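Local coordinates for ATP-dependent DNA helicase (Mycobacterium smegmatis, PDB 5V9X), which probably couples ATP hydrolysis to 3'-to-5' movement along single-stranded DNA, unwinding RNA:DNA duplexes as a member of the Lhr helicase family, at residues I437-R445 with E628-T637; L668-V678 with V856-F866. All coordinates share one frame; numbering follows the deposited sequence.

Contact 1: I437-R445 with E628-T637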
loop_
_atom_site.group_PDB
_atom_site.type_symbol
_atom_site.label_atom_id
_atom_site.label_comp_id
_atom_site.label_asym_id
_atom_site.label_seq_id
_atom_site.Cartn_x
_atom_site.Cartn_y
_atom_site.Cartn_z
ATOM N N ILE A 437 4.869 -2.090 21.124
ATOM C CA ILE A 437 4.233 -3.376 20.855
ATOM C C ILE A 437 4.047 -3.570 19.355
ATOM O O ILE A 437 4.221 -4.677 18.830
ATOM C CB ILE A 437 2.895 -3.476 21.609
ATOM C CG1 ILE A 437 3.128 -3.414 23.119
ATOM C CG2 ILE A 437 2.157 -4.750 21.226
ATOM C CD1 ILE A 437 1.864 -3.194 23.917
ATOM N N GLY A 438 3.700 -2.496 18.642
ATOM C CA GLY A 438 3.530 -2.600 17.201
ATOM C C GLY A 438 4.812 -2.978 16.485
ATOM O O GLY A 438 4.807 -3.826 15.590
ATOM N N CYS A 439 5.930 -2.357 16.871
ATOM C CA CYS A 439 7.212 -2.695 16.262
ATOM C C CYS A 439 7.647 -4.108 16.633
ATOM O O CYS A 439 8.232 -4.819 15.806
ATOM C CB CYS A 439 8.279 -1.685 16.683
ATOM S SG CYS A 439 7.938 0.021 16.195
ATOM N N ALA A 440 7.375 -4.530 17.869
ATOM C CA ALA A 440 7.789 -5.860 18.308
ATOM C C ALA A 440 7.062 -6.951 17.530
ATOM O O ALA A 440 7.694 -7.867 16.990
ATOM C CB ALA A 440 7.551 -6.015 19.810
ATOM N N VAL A 441 5.729 -6.871 17.466
ATOM C CA VAL A 441 4.966 -7.842 16.685
ATOM C C VAL A 441 5.427 -7.836 15.234
ATOM O O VAL A 441 5.535 -8.890 14.597
ATOM C CB VAL A 441 3.456 -7.560 16.801
ATOM C CG1 VAL A 441 2.667 -8.485 15.888
ATOM C CG2 VAL A 441 2.994 -7.719 18.241
ATOM N N THR A 442 5.722 -6.653 14.695
ATOM C CA THR A 442 6.186 -6.564 13.314
ATOM C C THR A 442 7.502 -7.311 13.131
ATOM O O THR A 442 7.649 -8.107 12.197
ATOM C CB THR A 442 6.331 -5.100 12.904
ATOM O OG1 THR A 442 5.057 -4.451 13.000
ATOM C CG2 THR A 442 6.835 -5.001 11.475
ATOM N N VAL A 443 8.471 -7.067 14.018
ATOM C CA VAL A 443 9.730 -7.809 13.972
ATOM C C VAL A 443 9.472 -9.302 14.114
ATOM O O VAL A 443 10.089 -10.125 13.426
ATOM C CB VAL A 443 10.692 -7.294 15.061
ATOM C CG1 VAL A 443 11.862 -8.251 15.248
ATOM C CG2 VAL A 443 11.194 -5.905 14.709
ATOM N N GLN A 444 8.546 -9.672 15.001
ATOM C CA GLN A 444 8.219 -11.079 15.205
ATOM C C GLN A 444 7.702 -11.717 13.920
ATOM O O GLN A 444 8.182 -12.779 13.504
ATOM C CB GLN A 444 7.192 -11.204 16.328
ATOM C CG GLN A 444 6.691 -12.611 16.576
ATOM C CD GLN A 444 5.605 -12.650 17.630
ATOM O OE1 GLN A 444 5.886 -12.694 18.829
ATOM N NE2 GLN A 444 4.351 -12.622 17.189
ATOM N N ARG A 445 6.725 -11.078 13.273
ATOM C CA ARG A 445 6.154 -11.636 12.051
ATOM C C ARG A 445 7.158 -11.628 10.903
ATOM O O ARG A 445 7.124 -12.523 10.050
ATOM C CB ARG A 445 4.894 -10.864 11.659
ATOM C CG ARG A 445 3.844 -10.758 12.763
ATOM C CD ARG A 445 2.849 -11.905 12.725
ATOM N NE ARG A 445 1.809 -11.697 11.721
ATOM C CZ ARG A 445 0.836 -12.564 11.463
ATOM N NH1 ARG A 445 0.769 -13.707 12.131
ATOM N NH2 ARG A 445 -0.069 -12.293 10.533
ATOM N N GLU A 628 -5.957 -10.670 11.016
ATOM C CA GLU A 628 -4.982 -11.681 11.414
ATOM C C GLU A 628 -3.805 -11.056 12.149
ATOM O O GLU A 628 -3.311 -11.616 13.135
ATOM C CB GLU A 628 -4.498 -12.470 10.198
ATOM C CG GLU A 628 -5.155 -13.834 10.057
ATOM C CD GLU A 628 -4.356 -14.779 9.181
ATOM O OE1 GLU A 628 -3.146 -14.532 8.991
ATOM O OE2 GLU A 628 -4.938 -15.768 8.681
ATOM N N LEU A 629 -3.335 -9.896 11.685
ATOM C CA LEU A 629 -2.287 -9.196 12.422
ATOM C C LEU A 629 -2.818 -8.637 13.735
ATOM O O LEU A 629 -2.090 -8.601 14.734
ATOM C CB LEU A 629 -1.689 -8.077 11.568
ATOM C CG LEU A 629 -0.563 -7.302 12.257
ATOM C CD1 LEU A 629 0.605 -8.226 12.584
ATOM C CD2 LEU A 629 -0.106 -6.123 11.416
ATOM N N GLY A 630 -4.076 -8.199 13.754
ATOM C CA GLY A 630 -4.673 -7.769 15.005
ATOM C C GLY A 630 -4.716 -8.882 16.031
ATOM O O GLY A 630 -4.468 -8.657 17.218
ATOM N N ALA A 631 -5.029 -10.101 15.585
ATOM C CA ALA A 631 -4.984 -11.255 16.477
ATOM C C ALA A 631 -3.576 -11.472 17.014
ATOM O O ALA A 631 -3.383 -11.690 18.215
ATOM C CB ALA A 631 -5.482 -12.500 15.744
ATOM N N ALA A 632 -2.574 -11.403 16.131
ATOM C CA ALA A 632 -1.192 -11.609 16.553
ATOM C C ALA A 632 -0.753 -10.573 17.580
ATOM O O ALA A 632 0.064 -10.878 18.458
ATOM C CB ALA A 632 -0.264 -11.580 15.338
ATOM N N VAL A 633 -1.284 -9.353 17.491
ATOM C CA VAL A 633 -0.916 -8.306 18.440
ATOM C C VAL A 633 -1.429 -8.646 19.834
ATOM O O VAL A 633 -0.707 -8.510 20.829
ATOM C CB VAL A 633 -1.439 -6.940 17.961
ATOM C CG1 VAL A 633 -1.406 -5.927 19.091
ATOM C CG2 VAL A 633 -0.621 -6.445 16.776
ATOM N N GLY A 634 -2.683 -9.093 19.926
ATOM C CA GLY A 634 -3.233 -9.450 21.223
ATOM C C GLY A 634 -2.573 -10.676 21.822
ATOM O O GLY A 634 -2.303 -10.721 23.025
ATOM N N ALA A 635 -2.306 -11.689 20.992
ATOM C CA ALA A 635 -1.622 -12.884 21.474
ATOM C C ALA A 635 -0.213 -12.564 21.957
ATOM O O ALA A 635 0.299 -13.233 22.862
ATOM C CB ALA A 635 -1.585 -13.946 20.375
ATOM N N PHE A 636 0.428 -11.555 21.365
ATOM C CA PHE A 636 1.726 -11.110 21.861
ATOM C C PHE A 636 1.582 -10.386 23.192
ATOM O O PHE A 636 2.366 -10.615 24.119
ATOM C CB PHE A 636 2.398 -10.209 20.820
ATOM C CG PHE A 636 3.615 -9.478 21.330
ATOM C CD1 PHE A 636 4.881 -10.020 21.181
ATOM C CD2 PHE A 636 3.494 -8.234 21.938
ATOM C CE1 PHE A 636 6.000 -9.342 21.641
ATOM C CE2 PHE A 636 4.610 -7.557 22.402
ATOM C CZ PHE A 636 5.863 -8.111 22.251
ATOM N N THR A 637 0.592 -9.497 23.299
ATOM C CA THR A 637 0.403 -8.738 24.530
ATOM C C THR A 637 0.037 -9.658 25.686
ATOM O O THR A 637 0.598 -9.551 26.783
ATOM C CB THR A 637 -0.673 -7.671 24.329
ATOM O OG1 THR A 637 -0.280 -6.788 23.271
ATOM C CG2 THR A 637 -0.874 -6.870 25.606
#
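Glu628 faces Arg445 at one end of this helix pair. Glu628 OE1 lies 4.1 Å from Arg445 NH2, too far for a salt bridge, and the carboxylate and guanidinium planes stand 80° apart. The same OE1 has its salt bridge with Arg230 instead. Leu629 is next in line. Its CD1 reaches Val441 CG1 at 3.9 Å and Arg445 NE at 3.8 Å. Ala632 follows, and its CB sits above the Arg445 guanidinium, nearer the border of the group than its middle. The Arg445 chain, bent at chi2 and chi3, still runs out across the gap, over Ala632 and past Leu629 CD1.

Val633 lies beside Val441, and their CA atoms are 6.2 Å apart. Val633 CG2 meets Val441 CG1 at 4.0 Å. The Val441 side chain is a knob in a hole made by Leu629, Ala632, Val633 and Phe636. Phe636 returns the packing as a second knob, among Ile437, Ala440, Val441 and Gln444. Val441 CG2 approaches Phe636 CG to 3.6 Å, and Ala440 CB touches the far atom CZ. Gln444 OE1 lies at the ring edge, near the ring plane, and is hydrogen-bonded to Arg651. At Thr637, OG1 rests 3.8 Å from Ile437 CG2 while hydrogen-bonding to Val633 O in its own helix.

The axes of the two short helical segments pass 9.9 Å apart at 109°. Helix 433-448 packs on its other side against strands 256-262 and 424-429 of a parallel sheet, in what is probably the second RecA-like domain of the helicase, so the contact joins helix 627-640 to that domain. No hydrogen bond crosses between the segments. Cohesion therefore rests on interlocked apolar side chains, with Arg445 and Glu628 probably adding a modest electrostatic attraction.

Contact 2: L668-V678 with V856-F866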
loop_
_atom_site.group_PDB
_atom_site.type_symbol
_atom_site.label_atom_id
_atom_site.label_comp_id
_atom_site.label_asym_id
_atom_site.label_seq_id
_atom_site.Cartn_x
_atom_site.Cartn_y
_atom_site.Cartn_z
ATOM N N LEU A 668 5.171 -1.130 30.709
ATOM C CA LEU A 668 3.896 -0.831 30.063
ATOM C C LEU A 668 2.852 -1.887 30.395
ATOM O O LEU A 668 1.724 -1.563 30.784
ATOM C CB LEU A 668 4.092 -0.728 28.550
ATOM C CG LEU A 668 2.832 -0.616 27.692
ATOM C CD1 LEU A 668 2.085 0.672 27.992
ATOM C CD2 LEU A 668 3.192 -0.700 26.221
ATOM N N LEU A 669 3.214 -3.163 30.253
ATOM C CA LEU A 669 2.256 -4.233 30.512
ATOM C C LEU A 669 1.948 -4.354 31.997
ATOM O O LEU A 669 0.805 -4.627 32.378
ATOM C CB LEU A 669 2.789 -5.550 29.955
ATOM C CG LEU A 669 3.022 -5.517 28.445
ATOM C CD1 LEU A 669 3.659 -6.808 27.961
ATOM C CD2 LEU A 669 1.714 -5.253 27.718
ATOM N N ARG A 670 2.954 -4.155 32.852
ATOM C CA ARG A 670 2.713 -4.159 34.291
ATOM C C ARG A 670 1.703 -3.086 34.677
ATOM O O ARG A 670 0.716 -3.367 35.367
ATOM C CB ARG A 670 4.030 -3.961 35.047
ATOM C CG ARG A 670 3.862 -3.882 36.555
ATOM C CD ARG A 670 5.194 -3.793 37.283
ATOM N NE ARG A 670 6.013 -2.673 36.829
ATOM C CZ ARG A 670 5.789 -1.400 37.149
ATOM N NH1 ARG A 670 4.759 -1.076 37.918
ATOM N NH2 ARG A 670 6.593 -0.451 36.692
ATOM N N GLU A 671 1.926 -1.848 34.224
ATOM C CA GLU A 671 1.015 -0.757 34.562
ATOM C C GLU A 671 -0.379 -0.998 33.997
ATOM O O GLU A 671 -1.382 -0.700 34.655
ATOM C CB GLU A 671 1.566 0.572 34.053
ATOM C CG GLU A 671 2.808 1.062 34.771
ATOM C CD GLU A 671 3.223 2.443 34.308
ATOM O OE1 GLU A 671 2.329 3.268 34.022
ATOM O OE2 GLU A 671 4.440 2.703 34.221
ATOM N N GLN A 672 -0.465 -1.519 32.769
ATOM C CA GLN A 672 -1.770 -1.856 32.211
ATOM C C GLN A 672 -2.434 -2.961 33.019
ATOM O O GLN A 672 -3.651 -2.939 33.236
ATOM C CB GLN A 672 -1.632 -2.276 30.749
ATOM C CG GLN A 672 -2.962 -2.549 30.069
ATOM C CD GLN A 672 -3.840 -1.315 30.011
ATOM O OE1 GLN A 672 -3.350 -0.203 29.834
ATOM N NE2 GLN A 672 -5.144 -1.506 30.170
ATOM N N ARG A 673 -1.644 -3.934 33.477
ATOM C CA ARG A 673 -2.174 -4.977 34.346
ATOM C C ARG A 673 -2.616 -4.398 35.687
ATOM O O ARG A 673 -3.658 -4.788 36.222
ATOM C CB ARG A 673 -1.119 -6.069 34.537
ATOM C CG ARG A 673 -1.670 -7.480 34.662
ATOM C CD ARG A 673 -0.564 -8.527 34.579
ATOM N NE ARG A 673 0.515 -8.278 35.534
ATOM C CZ ARG A 673 1.734 -7.865 35.199
ATOM N NH1 ARG A 673 2.043 -7.657 33.925
ATOM N NH2 ARG A 673 2.650 -7.664 36.138
ATOM N N GLU A 674 -1.845 -3.457 36.236
ATOM C CA GLU A 674 -2.227 -2.836 37.500
ATOM C C GLU A 674 -3.477 -1.978 37.355
ATOM O O GLU A 674 -4.204 -1.775 38.333
ATOM C CB GLU A 674 -1.078 -1.989 38.045
ATOM C CG GLU A 674 0.153 -2.779 38.449
ATOM C CD GLU A 674 1.310 -1.880 38.843
ATOM O OE1 GLU A 674 1.135 -0.643 38.830
ATOM O OE2 GLU A 674 2.395 -2.409 39.164
ATOM N N ALA A 675 -3.748 -1.471 36.156
ATOM C CA ALA A 675 -4.869 -0.560 35.972
ATOM C C ALA A 675 -6.182 -1.284 35.687
ATOM O O ALA A 675 -7.227 -0.890 36.218
ATOM C CB ALA A 675 -4.559 0.430 34.848
ATOM N N THR A 676 -6.160 -2.336 34.862
ATOM C CA THR A 676 -7.374 -3.064 34.509
ATOM C C THR A 676 -7.332 -4.523 34.959
ATOM O O THR A 676 -8.164 -5.323 34.520
ATOM C CB THR A 676 -7.639 -3.002 33.004
ATOM O OG1 THR A 676 -6.511 -3.519 32.286
ATOM C CG2 THR A 676 -7.903 -1.569 32.563
ATOM N N GLY A 677 -6.386 -4.896 35.820
ATOM C CA GLY A 677 -6.316 -6.260 36.295
ATOM C C GLY A 677 -5.706 -7.205 35.281
ATOM O O GLY A 677 -4.758 -7.937 35.592
ATOM N N VAL A 678 -6.238 -7.189 34.059
ATOM C CA VAL A 678 -5.741 -7.997 32.954
ATOM C C VAL A 678 -5.483 -7.077 31.770
ATOM O O VAL A 678 -5.959 -5.941 31.719
ATOM C CB VAL A 678 -6.727 -9.119 32.558
ATOM C CG1 VAL A 678 -6.993 -10.038 33.745
ATOM C CG2 VAL A 678 -8.027 -8.522 32.034
ATOM N N VAL A 856 -14.200 -8.285 29.944
ATOM C CA VAL A 856 -14.035 -7.858 31.328
ATOM C C VAL A 856 -14.466 -6.404 31.445
ATOM O O VAL A 856 -14.000 -5.550 30.681
ATOM C CB VAL A 856 -12.579 -8.032 31.803
ATOM C CG1 VAL A 856 -12.416 -7.522 33.225
ATOM C CG2 VAL A 856 -12.154 -9.492 31.700
ATOM N N GLU A 857 -15.360 -6.124 32.393
ATOM C CA GLU A 857 -15.718 -4.755 32.740
ATOM C C GLU A 857 -14.865 -4.299 33.914
ATOM O O GLU A 857 -14.719 -5.027 34.902
ATOM C CB GLU A 857 -17.198 -4.640 33.107
ATOM C CG GLU A 857 -18.153 -5.274 32.124
ATOM C CD GLU A 857 -19.595 -4.870 32.376
ATOM O OE1 GLU A 857 -19.819 -3.738 32.857
ATOM O OE2 GLU A 857 -20.503 -5.683 32.100
ATOM N N VAL A 858 -14.308 -3.099 33.807
ATOM C CA VAL A 858 -13.525 -2.508 34.883
ATOM C C VAL A 858 -13.766 -1.006 34.886
ATOM O O VAL A 858 -13.898 -0.383 33.827
ATOM C CB VAL A 858 -12.021 -2.840 34.743
ATOM C CG1 VAL A 858 -11.452 -2.271 33.448
ATOM C CG2 VAL A 858 -11.240 -2.338 35.953
ATOM N N GLU A 859 -13.861 -0.432 36.081
ATOM C CA GLU A 859 -13.959 1.008 36.257
ATOM C C GLU A 859 -12.658 1.518 36.860
ATOM O O GLU A 859 -12.196 0.997 37.881
ATOM C CB GLU A 859 -15.145 1.382 37.150
ATOM C CG GLU A 859 -15.229 2.869 37.454
ATOM C CD GLU A 859 -16.531 3.259 38.126
ATOM O OE1 GLU A 859 -17.539 2.548 37.927
ATOM O OE2 GLU A 859 -16.545 4.274 38.853
ATOM N N THR A 860 -12.072 2.524 36.223
ATOM C CA THR A 860 -10.799 3.085 36.642
ATOM C C THR A 860 -10.989 4.519 37.119
ATOM O O THR A 860 -11.888 5.229 36.661
ATOM C CB THR A 860 -9.778 3.046 35.500
ATOM O OG1 THR A 860 -10.402 3.478 34.284
ATOM C CG2 THR A 860 -9.241 1.634 35.313
ATOM N N ALA A 861 -10.138 4.932 38.059
ATOM C CA ALA A 861 -10.169 6.312 38.531
ATOM C C ALA A 861 -9.513 7.260 37.538
ATOM O O ALA A 861 -9.905 8.428 37.447
ATOM C CB ALA A 861 -9.483 6.420 39.894
ATOM N N THR A 862 -8.526 6.775 36.792
ATOM C CA THR A 862 -7.810 7.534 35.781
ATOM C C THR A 862 -7.493 6.595 34.626
ATOM O O THR A 862 -7.297 5.393 34.841
ATOM C CB THR A 862 -6.520 8.153 36.350
ATOM O OG1 THR A 862 -5.840 8.901 35.334
ATOM C CG2 THR A 862 -5.593 7.076 36.898
ATOM N N PRO A 863 -7.475 7.102 33.393
ATOM C CA PRO A 863 -7.264 6.227 32.233
ATOM C C PRO A 863 -6.006 5.378 32.350
ATOM O O PRO A 863 -4.931 5.866 32.710
ATOM C CB PRO A 863 -7.168 7.215 31.066
ATOM C CG PRO A 863 -7.996 8.366 31.495
ATOM C CD PRO A 863 -7.827 8.476 32.987
ATOM N N SER A 864 -6.155 4.089 32.043
ATOM C CA SER A 864 -5.069 3.119 31.989
ATOM C C SER A 864 -4.085 3.512 30.891
ATOM O O SER A 864 -4.411 4.359 30.046
ATOM C CB SER A 864 -5.627 1.716 31.738
ATOM O OG SER A 864 -6.164 1.604 30.432
ATOM N N PRO A 865 -2.875 2.940 30.868
ATOM C CA PRO A 865 -1.950 3.247 29.765
ATOM C C PRO A 865 -2.544 3.014 28.383
ATOM O O PRO A 865 -2.344 3.840 27.482
ATOM C CB PRO A 865 -0.767 2.310 30.039
ATOM C CG PRO A 865 -0.775 2.131 31.510
ATOM C CD PRO A 865 -2.229 2.128 31.916
ATOM N N PHE A 866 -3.278 1.914 28.191
ATOM C CA PHE A 866 -3.886 1.651 26.890
ATOM C C PHE A 866 -4.980 2.665 26.578
ATOM O O PHE A 866 -5.093 3.136 25.440
ATOM C CB PHE A 866 -4.451 0.231 26.839
ATOM C CG PHE A 866 -3.407 -0.839 26.668
ATOM C CD1 PHE A 866 -2.065 -0.572 26.886
ATOM C CD2 PHE A 866 -3.772 -2.114 26.274
ATOM C CE1 PHE A 866 -1.111 -1.559 26.725
ATOM C CE2 PHE A 866 -2.823 -3.105 26.108
ATOM C CZ PHE A 866 -1.491 -2.826 26.334
#
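Gln672 reaches Phe866 through two torsions: CG is anti to the backbone N (chi1 -176°), and the chain then bends at chi2 (63°). This lays Gln672 CG over one face of the Phe866 ring, 3.7 Å from the ring centroid and almost straight above it, in a CH-pi contact. The amide plane is stacked at 25° to the ring. Gln672 OE1 accepts a hydrogen bond from Phe866 N at 2.7 Å, with the donor tilted out of the carbonyl plane. NE2 gives weak hydrogen bonds to Ser864 OG and to Thr676 OG1, so both ends of the amide are engaged and its rotation restrained. Thr676 OG1 in turn donates to Val678 O.

Ser864 is the N-cap of helix 865-870. Its OG bonds to Ala867 N and to Glu688. Gln672 OE1 takes a second first-turn amide, that of Phe866, so two groups serve the start of this helix. Strand 854-859, the edge of a mixed five-stranded sheet, leads through a turn into this short helix, and helix 661-676 packs across both.

Pro865 is a knob among Leu668, Glu671, Gln672 and Ala675. Its CG lies 3.8 Å from Glu671 CB, while the Glu671 carboxylate turns to a salt bridge with Arg433. Leu668 CD1 meets Pro865 CB at 3.9 Å and comes to the edge of the Phe866 ring. Ala675 CB rests on Ser864 CB at 3.5 Å. Near the end of the helix, Thr676 CG2 packs on Val858 CG1 at 3.7 Å, the two side chains lying nearly perpendicular. Beyond Gly677, Val678 CG2 lies 4.3 Å from Val856 CG2.

From the N terminus, helix 433-448 comes first. Contact 1 closes a loop of 182 intervening residues when the chain returns in helix 627-640. The chain then enters helix 661-676, where contact 2 opens, and a second loop of 177 residues brings back strand 854-859 and helix 865-870. The loops follow in series and neither nest nor cross. The centres of the two contacts are about 20 Å apart, yet the contacts touch: Ile437 CD1 packs on Leu668 CD2 at 3.6 Å, and Thr637 CG2 on Leu669 CD2. Phe866 CZ also lies near Ile437 and Thr637. Together they tie the helix layer on strands 256-262 and 424-429 to the C-terminal mixed sheet.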